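FERM, RhoGEF and pleckstrin domain protein 2 (Danio rerio, PDB 6D21) probably acts as a guanine nucleotide exchange factor activating RAC1 in semaphorin and integrin signalling, the piece here being its FERM domain, linked to membrane targeting. Local coordinates at residues G201-L213 and F216-I230. Residues are numbered along the deposited sequence; the frame is centred on the assembly and turned at random.
Sequences GTKINLAVAHMGL and FQGHTKINTFNWSKI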
loop_
_atom_site.group_PDB
_atom_site.type_symbol
_atom_site.label_atom_id
_atom_site.label_comp_id
_atom_site.label_asym_id
_atom_site.label_seq_id
_atom_site.Cartn_x
_atom_site.Cartn_y
_atom_site.Cartn_z
ATOM N N GLY A 201 8.954 -18.729 19.534
ATOM C CA GLY A 201 8.133 -19.416 18.554
ATOM C C GLY A 201 6.780 -18.759 18.368
ATOM O O GLY A 201 5.916 -19.283 17.663
ATOM N N THR A 202 6.596 -17.607 19.007
ATOM C CA THR A 202 5.356 -16.848 18.899
ATOM C C THR A 202 5.215 -16.230 17.515
ATOM O O THR A 202 6.112 -15.528 17.047
ATOM C CB THR A 202 5.284 -15.734 19.971
ATOM O OG1 THR A 202 5.249 -16.329 21.280
ATOM C CG2 THR A 202 4.043 -14.858 19.772
ATOM N N LYS A 203 4.086 -16.505 16.867
ATOM C CA LYS A 203 3.779 -15.953 15.551
ATOM C C LYS A 203 3.628 -14.445 15.630
ATOM O O LYS A 203 2.884 -13.931 16.460
ATOM C CB LYS A 203 2.500 -16.580 14.994
ATOM C CG LYS A 203 2.690 -17.368 13.710
ATOM C CD LYS A 203 3.712 -18.470 13.891
ATOM C CE LYS A 203 3.422 -19.638 12.964
ATOM N NZ LYS A 203 4.125 -20.873 13.406
ATOM N N ILE A 204 4.345 -13.728 14.779
ATOM C CA ILE A 204 4.193 -12.282 14.737
ATOM C C ILE A 204 4.246 -11.778 13.300
ATOM O O ILE A 204 4.501 -12.540 12.376
ATOM C CB ILE A 204 5.271 -11.566 15.591
ATOM C CG1 ILE A 204 6.668 -12.070 15.235
ATOM C CG2 ILE A 204 4.992 -11.735 17.086
ATOM C CD1 ILE A 204 7.352 -11.236 14.179
ATOM N N ASN A 205 3.982 -10.494 13.118
ATOM C CA ASN A 205 4.120 -9.877 11.806
ATOM C C ASN A 205 5.091 -8.719 11.861
ATOM O O ASN A 205 5.031 -7.900 12.784
ATOM C CB ASN A 205 2.765 -9.400 11.281
ATOM C CG ASN A 205 1.800 -10.546 11.061
ATOM O OD1 ASN A 205 1.947 -11.317 10.108
ATOM N ND2 ASN A 205 0.820 -10.680 11.957
ATOM N N LEU A 206 5.996 -8.673 10.882
ATOM C CA LEU A 206 6.933 -7.562 10.735
ATOM C C LEU A 206 6.415 -6.607 9.679
ATOM O O LEU A 206 5.740 -7.009 8.726
ATOM C CB LEU A 206 8.345 -8.051 10.355
ATOM C CG LEU A 206 9.047 -8.964 11.366
ATOM C CD1 LEU A 206 10.455 -9.353 10.898
ATOM C CD2 LEU A 206 9.095 -8.277 12.730
ATOM N N ALA A 207 6.736 -5.332 9.849
ATOM C CA ALA A 207 6.373 -4.343 8.863
ATOM C C ALA A 207 7.367 -3.198 8.921
ATOM O O ALA A 207 8.055 -2.994 9.934
ATOM C CB ALA A 207 4.936 -3.840 9.096
ATOM N N VAL A 208 7.437 -2.443 7.837
ATOM C CA VAL A 208 8.328 -1.295 7.787
ATOM C C VAL A 208 7.512 -0.102 7.319
ATOM O O VAL A 208 6.590 -0.246 6.507
ATOM C CB VAL A 208 9.560 -1.556 6.870
ATOM C CG1 VAL A 208 9.126 -1.849 5.416
ATOM C CG2 VAL A 208 10.557 -0.386 6.956
ATOM N N ALA A 209 7.832 1.069 7.861
ATOM C CA ALA A 209 7.098 2.289 7.564
ATOM C C ALA A 209 8.020 3.490 7.685
ATOM O O ALA A 209 9.209 3.328 7.964
ATOM C CB ALA A 209 5.915 2.423 8.492
ATOM N N HIS A 210 7.473 4.693 7.490
ATOM C CA HIS A 210 8.293 5.906 7.386
ATOM C C HIS A 210 9.205 6.129 8.589
ATOM O O HIS A 210 10.274 6.721 8.445
ATOM C CB HIS A 210 7.410 7.150 7.186
ATOM C CG HIS A 210 6.392 7.350 8.262
ATOM N ND1 HIS A 210 6.665 8.025 9.435
ATOM C CD2 HIS A 210 5.098 6.962 8.343
ATOM C CE1 HIS A 210 5.582 8.041 10.193
ATOM N NE2 HIS A 210 4.618 7.398 9.554
ATOM N N MET A 211 8.795 5.642 9.760
ATOM C CA MET A 211 9.549 5.896 10.993
ATOM C C MET A 211 10.533 4.775 11.327
ATOM O O MET A 211 11.445 4.957 12.140
ATOM C CB MET A 211 8.589 6.088 12.173
ATOM C CG MET A 211 8.076 4.781 12.806
ATOM S SD MET A 211 7.020 3.709 11.790
ATOM C CE MET A 211 5.508 4.670 11.663
ATOM N N GLY A 212 10.329 3.600 10.740
ATOM C CA GLY A 212 11.177 2.466 11.062
ATOM C C GLY A 212 10.440 1.145 11.038
ATOM O O GLY A 212 9.493 0.980 10.268
ATOM N N LEU A 213 10.864 0.192 11.866
ATOM C CA LEU A 213 10.246 -1.139 11.808
ATOM C C LEU A 213 9.143 -1.296 12.851
ATOM O O LEU A 213 9.175 -0.676 13.915
ATOM C CB LEU A 213 11.292 -2.242 11.976
ATOM C CG LEU A 213 11.947 -2.736 10.680
ATOM C CD1 LEU A 213 12.844 -1.677 10.044
ATOM C CD2 LEU A 213 12.731 -3.992 10.926
ATOM N N PHE A 216 4.084 -6.746 14.975
ATOM C CA PHE A 216 2.694 -7.001 15.317
ATOM C C PHE A 216 2.497 -8.411 15.808
ATOM O O PHE A 216 3.121 -9.340 15.309
ATOM C CB PHE A 216 1.790 -6.771 14.116
ATOM C CG PHE A 216 1.595 -5.334 13.761
ATOM C CD1 PHE A 216 2.523 -4.669 12.970
ATOM C CD2 PHE A 216 0.463 -4.653 14.183
ATOM C CE1 PHE A 216 2.331 -3.347 12.620
ATOM C CE2 PHE A 216 0.260 -3.334 13.839
ATOM C CZ PHE A 216 1.197 -2.671 13.057
ATOM N N GLN A 217 1.617 -8.562 16.790
ATOM C CA GLN A 217 1.106 -9.872 17.170
ATOM C C GLN A 217 -0.366 -9.853 16.841
ATOM O O GLN A 217 -1.133 -9.136 17.480
ATOM C CB GLN A 217 1.339 -10.165 18.650
ATOM C CG GLN A 217 1.068 -11.601 19.053
ATOM C CD GLN A 217 1.415 -11.880 20.508
ATOM O OE1 GLN A 217 1.838 -10.984 21.245
ATOM N NE2 GLN A 217 1.242 -13.130 20.925
ATOM N N GLY A 218 -0.762 -10.620 15.829
ATOM C CA GLY A 218 -2.094 -10.481 15.282
ATOM C C GLY A 218 -2.184 -9.107 14.647
ATOM O O GLY A 218 -1.330 -8.760 13.832
ATOM N N HIS A 219 -3.195 -8.323 15.025
ATOM C CA HIS A 219 -3.368 -6.972 14.483
ATOM C C HIS A 219 -3.049 -5.895 15.509
ATOM O O HIS A 219 -3.315 -4.710 15.289
ATOM C CB HIS A 219 -4.789 -6.778 13.959
ATOM C CG HIS A 219 -5.032 -7.408 12.624
ATOM N ND1 HIS A 219 -5.181 -6.669 11.470
ATOM C CD2 HIS A 219 -5.146 -8.706 12.256
ATOM C CE1 HIS A 219 -5.385 -7.484 10.450
ATOM N NE2 HIS A 219 -5.365 -8.725 10.899
ATOM N N THR A 220 -2.478 -6.309 16.635
ATOM C CA THR A 220 -2.085 -5.362 17.663
ATOM C C THR A 220 -0.567 -5.165 17.623
ATOM O O THR A 220 0.210 -6.119 17.624
ATOM C CB THR A 220 -2.539 -5.816 19.068
ATOM O OG1 THR A 220 -2.018 -7.116 19.348
ATOM C CG2 THR A 220 -4.060 -5.880 19.140
ATOM N N LYS A 221 -0.161 -3.906 17.562
ATOM C CA LYS A 221 1.237 -3.555 17.435
ATOM C C LYS A 221 1.926 -3.676 18.776
ATOM O O LYS A 221 1.562 -2.987 19.722
ATOM C CB LYS A 221 1.371 -2.136 16.888
ATOM C CG LYS A 221 2.788 -1.726 16.544
ATOM C CD LYS A 221 2.879 -0.216 16.334
ATOM C CE LYS A 221 1.892 0.271 15.282
ATOM N NZ LYS A 221 2.100 1.727 14.968
ATOM N N ILE A 222 2.923 -4.553 18.853
ATOM C CA ILE A 222 3.668 -4.778 20.091
ATOM C C ILE A 222 4.870 -3.843 20.253
ATOM O O ILE A 222 5.307 -3.588 21.373
ATOM C CB ILE A 222 4.176 -6.233 20.183
ATOM C CG1 ILE A 222 3.082 -7.200 19.750
ATOM C CG2 ILE A 222 4.615 -6.560 21.597
ATOM C CD1 ILE A 222 1.875 -7.165 20.658
ATOM N N ASN A 223 5.403 -3.326 19.148
ATOM C CA ASN A 223 6.633 -2.541 19.232
ATOM C C ASN A 223 6.983 -1.754 17.983
ATOM O O ASN A 223 6.617 -2.142 16.884
ATOM C CB ASN A 223 7.805 -3.459 19.575
ATOM C CG ASN A 223 8.630 -2.931 20.723
ATOM O OD1 ASN A 223 8.953 -1.741 20.779
ATOM N ND2 ASN A 223 8.965 -3.810 21.656
ATOM N N THR A 224 7.704 -0.653 18.178
ATOM C CA THR A 224 8.205 0.179 17.090
ATOM C C THR A 224 9.673 0.540 17.305
ATOM O O THR A 224 10.034 1.134 18.327
ATOM C CB THR A 224 7.392 1.481 16.949
ATOM O OG1 THR A 224 6.042 1.171 16.562
ATOM C CG2 THR A 224 8.025 2.389 15.897
ATOM N N PHE A 225 10.515 0.180 16.338
ATOM C CA PHE A 225 11.936 0.534 16.382
ATOM C C PHE A 225 12.228 1.627 15.375
ATOM O O PHE A 225 12.263 1.381 14.163
ATOM C CB PHE A 225 12.805 -0.695 16.110
ATOM C CG PHE A 225 12.455 -1.872 16.975
ATOM C CD1 PHE A 225 12.725 -1.850 18.333
ATOM C CD2 PHE A 225 11.830 -2.989 16.435
ATOM C CE1 PHE A 225 12.394 -2.932 19.147
ATOM C CE2 PHE A 225 11.493 -4.074 17.242
ATOM C CZ PHE A 225 11.775 -4.041 18.599
ATOM N N ASN A 226 12.416 2.841 15.879
ATOM C CA ASN A 226 12.706 3.982 15.030
ATOM C C ASN A 226 14.039 3.799 14.352
ATOM O O ASN A 226 14.896 3.077 14.863
ATOM C CB ASN A 226 12.710 5.276 15.839
ATOM C CG ASN A 226 11.390 5.540 16.513
ATOM O OD1 ASN A 226 10.355 5.652 15.855
ATOM N ND2 ASN A 226 11.409 5.618 17.840
ATOM N N TRP A 227 14.213 4.451 13.207
ATOM C CA TRP A 227 15.485 4.379 12.494
ATOM C C TRP A 227 16.653 4.754 13.390
ATOM O O TRP A 227 17.717 4.140 13.313
ATOM C CB TRP A 227 15.487 5.292 11.273
ATOM C CG TRP A 227 14.444 4.995 10.261
ATOM C CD1 TRP A 227 13.466 5.843 9.833
ATOM C CD2 TRP A 227 14.260 3.768 9.538
ATOM N NE1 TRP A 227 12.690 5.229 8.881
ATOM C CE2 TRP A 227 13.153 3.954 8.684
ATOM C CE3 TRP A 227 14.922 2.539 9.527
ATOM C CZ2 TRP A 227 12.696 2.955 7.823
ATOM C CZ3 TRP A 227 14.461 1.542 8.671
ATOM C CH2 TRP A 227 13.364 1.758 7.833
ATOM N N SER A 228 16.450 5.769 14.231
ATOM C CA SER A 228 17.504 6.255 15.124
ATOM C C SER A 228 17.972 5.169 16.096
ATOM O O SER A 228 19.123 5.182 16.546
ATOM C CB SER A 228 17.024 7.475 15.915
ATOM O OG SER A 228 15.928 7.123 16.744
ATOM N N LYS A 229 17.076 4.236 16.417
ATOM C CA LYS A 229 17.396 3.158 17.348
ATOM C C LYS A 229 17.978 1.923 16.668
ATOM O O LYS A 229 18.445 1.010 17.340
ATOM C CB LYS A 229 16.156 2.759 18.148
ATOM C CG LYS A 229 15.594 3.891 18.990
ATOM C CD LYS A 229 14.351 3.461 19.757
ATOM C CE LYS A 229 14.101 4.377 20.953
ATOM N NZ LYS A 229 15.366 4.928 21.530
ATOM N N ILE A 230 17.942 1.887 15.339
ATOM C CA ILE A 230 18.442 0.725 14.610
ATOM C C ILE A 230 19.886 0.923 14.151
ATOM O O ILE A 230 20.175 1.832 13.372
ATOM C CB ILE A 230 17.557 0.403 13.387
ATOM C CG1 ILE A 230 16.143 0.036 13.847
ATOM C CG2 ILE A 230 18.182 -0.730 12.558
ATOM C CD1 ILE A 230 15.112 -0.046 12.739
#
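The indole of W227 lies against the turn A209-G212, with G212 CA over the centre of its six-membered ring, 3.6 Å from the centroid in a CH-pi contact, and M211 O over the rim of the same face. At the ring edge, near its plane, NE1 donates to H210 O (2.9 Å), meeting that carbonyl from above its plane; tryptophan thus offers both a broad face and an N-H. The F216 ring has N205 O at its edge and K221 CG over one face, toward the rim. W227 N also bonds M211 O (3.0 Å), in the carbonyl plane. Glycine suits position 212: at phi 146° a CB would jam against M211 O, and it would also hit F225 O. With CG1 between backbone N and carbonyl carbon (chi1 61°), V208 swings CG2 onto W227 CH2 at 3.6 Å. Buried L213 puts its branched apolar end against W227 CZ3, I230 CD1, and F240 and I242 of strand 239-244. L213-F225 and N205-F216 are antiparallel hydrogen-bonded pairs, each with two backbone hydrogen bonds. Strand 212-217 thus pairs with 203-209 and 220-226, forming two consecutive hairpins of the PH-like lobe. Helix 263-281 packs on V208 and W227, its H277 meeting the indole edge-to-face.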